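Putative uncharacterized protein (Leishmania major, PDB 3M3I) is of unknown function but belongs to the cupin superfamily (DUF985 family), has a mostly-beta fold of two antiparallel sheets and pairs with a second copy of itself. Local coordinates at residues A[137-140]-A[141-144]; A[180-184]-A[185-189]. One frame throughout, in Å; residues are numbered along the deposited sequence.

Interaction 1 (137-144) and interaction 2 (180-189) are both connections between strands of this cupin-family chain, and each builds a tight turn from its own backbone and side chains. Interaction 1 comes first, linking strand 130-136, at one edge of the five-stranded antiparallel sheet, to strand 147-150 of the seven-stranded one. Interaction 2 follows strand 172-179 of the seven-stranded sheet and returns the chain to the five-stranded sheet at its other edge, strand 188-189. The centres of interactions 1 and 2 lie 30 Å apart, on opposite sides of the chain's centre; the nearest atoms of interactions 1 and 2 are about 21 Å apart. The two thus cross between the sheets in opposite directions, interaction 1 also meeting the second subunit through V140 and E141.

Interaction 1 (A[137-140]-A[141-144]); sequences GARV and ERGE
E144 reaches back to R139 and closes a compact turn. Its OE1 accepts the backbone N-H of R139, N to OE1 2.9 Å, with 158° at the hydrogen, and the N-H arrives well above the carboxylate plane. E144 can do this because CG sits beside its own backbone N (chi1 -59°) and the chain then runs out extended, alongside the R139 side chain. The R139 carbonyl is shared: R142 N donates to R139 O at 3.0 Å, and E144 N adds a weaker bond to the same oxygen at 3.3 Å. G143 N donates to a different carbonyl, V140 O, at 3.2 Å. Together these have the pattern of a Schellman motif, its outer bond weak, with G143 at the position of positive phi (83°). E144 O is approached by V140 CA in a C-H...O contact of 3.3 Å. The two arginines run side by side, R142 NH1 lying over one face of the R139 guanidinium, only 2.9 Å from R139 NH1. That closeness of like charges is probably costly, though R139 NH1 also has a weak hydrogen bond to A165 O. The E144 carboxylate may partly offset it, with OE2 4.6 Å from R139 NH1 and so not in contact. E141, bent at chi2, folds back over the R139-V140 peptide, bringing OE2 near V140 N without the angle for a bond.

In the fold, this turn follows strand 130-136 and precedes strand 147-150. G137 is joined to L145 by backbone hydrogen bonding at its base, while V140 packs on W24 and E141 on R27, both in helix 21-27 of the second subunit.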
loop_
_atom_site.group_PDB
_atom_site.type_symbol
_atom_site.label_atom_id
_atom_site.label_comp_id
_atom_site.label_asym_id
_atom_site.label_seq_id
_atom_site.Cartn_x
_atom_site.Cartn_y
_atom_site.Cartn_z
ATOM N N GLY A 137 -11.005 -5.278 2.845
ATOM C CA GLY A 137 -12.119 -4.974 1.921
ATOM C C GLY A 137 -12.584 -3.532 2.007
ATOM O O GLY A 137 -12.011 -2.743 2.765
ATOM N N ALA A 138 -13.620 -3.199 1.235
ATOM C CA ALA A 138 -14.099 -1.814 1.097
ATOM C C ALA A 138 -15.460 -1.536 1.751
ATOM O O ALA A 138 -15.941 -0.401 1.722
ATOM C CB ALA A 138 -14.151 -1.426 -0.387
ATOM N N ARG A 139 -16.108 -2.561 2.299
ATOM C CA ARG A 139 -17.298 -2.338 3.094
ATOM C C ARG A 139 -16.862 -2.287 4.536
ATOM O O ARG A 139 -16.987 -3.258 5.293
ATOM C CB ARG A 139 -18.339 -3.427 2.877
ATOM C CG ARG A 139 -18.962 -3.414 1.493
ATOM C CD ARG A 139 -19.255 -4.839 1.067
ATOM N NE ARG A 139 -20.132 -4.948 -0.096
ATOM C CZ ARG A 139 -20.452 -6.104 -0.670
ATOM N NH1 ARG A 139 -19.964 -7.252 -0.193
ATOM N NH2 ARG A 139 -21.250 -6.121 -1.726
ATOM N N VAL A 140 -16.356 -1.120 4.908
ATOM C CA VAL A 140 -15.879 -0.869 6.270
ATOM C C VAL A 140 -17.005 -0.853 7.291
ATOM O O VAL A 140 -16.756 -1.036 8.483
ATOM C CB VAL A 140 -15.127 0.450 6.359
ATOM C CG1 VAL A 140 -13.857 0.379 5.466
ATOM C CG2 VAL A 140 -16.055 1.611 5.993
ATOM N N GLU A 141 -18.230 -0.655 6.813
ATOM C CA GLU A 141 -19.409 -0.701 7.657
ATOM C C GLU A 141 -19.794 -2.129 8.041
ATOM O O GLU A 141 -20.656 -2.326 8.885
ATOM C CB GLU A 141 -20.574 0.087 7.015
ATOM C CG GLU A 141 -21.168 -0.465 5.710
ATOM C CD GLU A 141 -20.304 -0.272 4.451
ATOM O OE1 GLU A 141 -20.857 -0.429 3.351
ATOM O OE2 GLU A 141 -19.082 -0.014 4.541
ATOM N N ARG A 142 -19.143 -3.112 7.411
ATOM C CA ARG A 142 -19.224 -4.542 7.763
ATOM C C ARG A 142 -17.928 -5.071 8.404
ATOM O O ARG A 142 -17.690 -6.266 8.422
ATOM C CB ARG A 142 -19.475 -5.363 6.511
ATOM C CG ARG A 142 -20.792 -5.141 5.860
ATOM C CD ARG A 142 -20.868 -5.998 4.626
ATOM N NE ARG A 142 -22.200 -6.018 4.046
ATOM C CZ ARG A 142 -22.516 -6.639 2.920
ATOM N NH1 ARG A 142 -21.580 -7.291 2.236
ATOM N NH2 ARG A 142 -23.772 -6.612 2.473
ATOM N N GLY A 143 -17.082 -4.186 8.912
ATOM C CA GLY A 143 -15.875 -4.612 9.586
ATOM C C GLY A 143 -14.703 -4.923 8.674
ATOM O O GLY A 143 -13.665 -5.375 9.148
ATOM N N GLU A 144 -14.845 -4.667 7.375
ATOM C CA GLU A 144 -13.744 -4.861 6.449
ATOM C C GLU A 144 -12.779 -3.699 6.607
ATOM O O GLU A 144 -13.183 -2.640 7.032
ATOM C CB GLU A 144 -14.240 -4.977 5.001
ATOM C CG GLU A 144 -15.230 -6.129 4.787
ATOM C CD GLU A 144 -15.838 -6.142 3.401
ATOM O OE1 GLU A 144 -15.402 -5.327 2.556
ATOM O OE2 GLU A 144 -16.762 -6.956 3.163
#

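Interaction 2 (A[180-184]-A[185-189]); sequences PGFDY and RDFEI
An Asx motif at D183 organises the turn that leads from strand 172-179 into strand 188-189 of this cupin-family fold. D183 OD2 takes the backbone N-H of R185 at 2.8 Å through its anti lone pair, while D183 O accepts D186 N, also at 2.8 Å. The next turn overlaps it, F187 N donating to Y184 O. R185 binds the same carboxylate through NE and NH2, one to each oxygen: NH2 meets OD1 at 3.0 Å and NE meets OD2 at 3.1 Å. Both acceptors lie close to the guanidinium plane, but the nitrogens come from above the carboxylate plane, the two planes being 29° apart. OD2 thus receives two donors of one arginine. D186 turns its own carboxylate to R57 in a salt bridge, and its OD2 also holds a water that reaches G181 O.

Beyond the polar side lies an aromatic cluster of F182, Y184 and F187. With chi1 at 179°, F187 swings its ring away from its own N and alongside Y184. The pair is T-shaped, with planes at 85°, the edge of Y184 turned to the face of F187. F182 puts CE2 over the centre of the Y184 ring and meets F187 obliquely, its CE1 3.9 Å from F187 CD1.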
loop_
_atom_site.group_PDB
_atom_site.type_symbol
_atom_site.label_atom_id
_atom_site.label_comp_id
_atom_site.label_asym_id
_atom_site.label_seq_id
_atom_site.Cartn_x
_atom_site.Cartn_y
_atom_site.Cartn_z
ATOM N N PRO A 180 10.970 -3.879 6.315
ATOM C CA PRO A 180 11.998 -3.978 5.281
ATOM C C PRO A 180 11.719 -5.106 4.269
ATOM O O PRO A 180 10.998 -6.047 4.573
ATOM C CB PRO A 180 13.279 -4.230 6.094
ATOM C CG PRO A 180 13.008 -3.623 7.399
ATOM C CD PRO A 180 11.570 -3.915 7.664
ATOM N N GLY A 181 12.306 -4.998 3.080
ATOM C CA GLY A 181 11.803 -5.664 1.878
ATOM C C GLY A 181 11.769 -7.178 1.873
ATOM O O GLY A 181 12.437 -7.842 2.675
ATOM N N PHE A 182 10.993 -7.722 0.941
ATOM C CA PHE A 182 10.893 -9.160 0.756
ATOM C C PHE A 182 12.170 -9.768 0.125
ATOM O O PHE A 182 12.805 -9.183 -0.760
ATOM C CB PHE A 182 9.654 -9.483 -0.104
ATOM C CG PHE A 182 9.424 -10.945 -0.301
ATOM C CD1 PHE A 182 8.688 -11.671 0.604
ATOM C CD2 PHE A 182 9.948 -11.597 -1.386
ATOM C CE1 PHE A 182 8.486 -13.018 0.426
ATOM C CE2 PHE A 182 9.747 -12.940 -1.555
ATOM C CZ PHE A 182 9.019 -13.643 -0.645
ATOM N N ASP A 183 12.523 -10.957 0.607
ATOM C CA ASP A 183 13.634 -11.730 0.091
ATOM C C ASP A 183 13.271 -13.175 0.385
ATOM O O ASP A 183 12.904 -13.504 1.510
ATOM C CB ASP A 183 14.950 -11.318 0.775
ATOM C CG ASP A 183 16.194 -11.951 0.128
ATOM O OD1 ASP A 183 17.076 -11.204 -0.335
ATOM O OD2 ASP A 183 16.311 -13.205 0.092
ATOM N N TYR A 184 13.346 -14.042 -0.625
ATOM C CA TYR A 184 12.964 -15.447 -0.434
ATOM C C TYR A 184 13.826 -16.141 0.627
ATOM O O TYR A 184 13.427 -17.173 1.164
ATOM C CB TYR A 184 12.986 -16.219 -1.756
ATOM C CG TYR A 184 11.729 -16.054 -2.588
ATOM C CD1 TYR A 184 10.551 -16.681 -2.232
ATOM C CD2 TYR A 184 11.726 -15.267 -3.741
ATOM C CE1 TYR A 184 9.391 -16.534 -3.008
ATOM C CE2 TYR A 184 10.571 -15.102 -4.518
ATOM C CZ TYR A 184 9.417 -15.739 -4.149
ATOM O OH TYR A 184 8.279 -15.582 -4.912
ATOM N N ARG A 185 14.980 -15.561 0.979
ATOM C CA ARG A 185 15.749 -16.111 2.079
ATOM C C ARG A 185 14.969 -16.021 3.389
ATOM O O ARG A 185 15.210 -16.826 4.281
ATOM C CB ARG A 185 17.126 -15.471 2.181
ATOM C CG ARG A 185 18.101 -15.959 1.112
ATOM C CD ARG A 185 19.417 -15.220 1.116
ATOM N NE ARG A 185 19.259 -13.806 0.795
ATOM C CZ ARG A 185 20.258 -12.936 0.601
ATOM N NH1 ARG A 185 21.531 -13.319 0.652
ATOM N NH2 ARG A 185 19.975 -11.667 0.322
ATOM N N ASP A 186 14.023 -15.074 3.480
ATOM C CA ASP A 186 13.138 -14.899 4.640
ATOM C C ASP A 186 11.726 -15.490 4.451
ATOM O O ASP A 186 10.793 -15.153 5.198
ATOM C CB ASP A 186 12.970 -13.404 4.920
ATOM C CG ASP A 186 14.275 -12.662 4.934
ATOM O OD1 ASP A 186 15.218 -13.181 5.524
ATOM O OD2 ASP A 186 14.364 -11.551 4.373
ATOM N N PHE A 187 11.554 -16.348 3.451
ATOM C CA PHE A 187 10.248 -16.906 3.120
ATOM C C PHE A 187 10.241 -18.335 3.579
ATOM O O PHE A 187 11.037 -19.169 3.087
ATOM C CB PHE A 187 10.039 -16.796 1.626
ATOM C CG PHE A 187 8.740 -17.364 1.132
ATOM C CD1 PHE A 187 7.542 -16.687 1.343
ATOM C CD2 PHE A 187 8.718 -18.553 0.399
ATOM C CE1 PHE A 187 6.359 -17.195 0.863
ATOM C CE2 PHE A 187 7.533 -19.063 -0.079
ATOM C CZ PHE A 187 6.349 -18.386 0.146
ATOM N N GLU A 188 9.394 -18.610 4.566
ATOM C CA GLU A 188 9.236 -19.948 5.119
ATOM C C GLU A 188 7.825 -20.423 4.827
ATOM O O GLU A 188 6.880 -19.721 5.112
ATOM C CB GLU A 188 9.516 -19.969 6.631
ATOM C CG GLU A 188 9.274 -21.338 7.295
ATOM C CD GLU A 188 10.057 -21.548 8.587
ATOM O OE1 GLU A 188 10.537 -20.552 9.175
ATOM O OE2 GLU A 188 10.184 -22.725 9.031
ATOM N N ILE A 189 7.692 -21.604 4.236
ATOM C CA ILE A 189 6.377 -22.167 3.939
ATOM C C ILE A 189 6.191 -23.375 4.850
ATOM O O ILE A 189 7.151 -24.036 5.212
ATOM C CB ILE A 189 6.233 -22.521 2.440
ATOM C CG1 ILE A 189 4.784 -22.831 2.075
ATOM C CG2 ILE A 189 7.101 -23.732 2.064
ATOM C CD1 ILE A 189 3.875 -21.617 2.094
HETATM O O HOH W 1 12.224 -10.236 3.858
#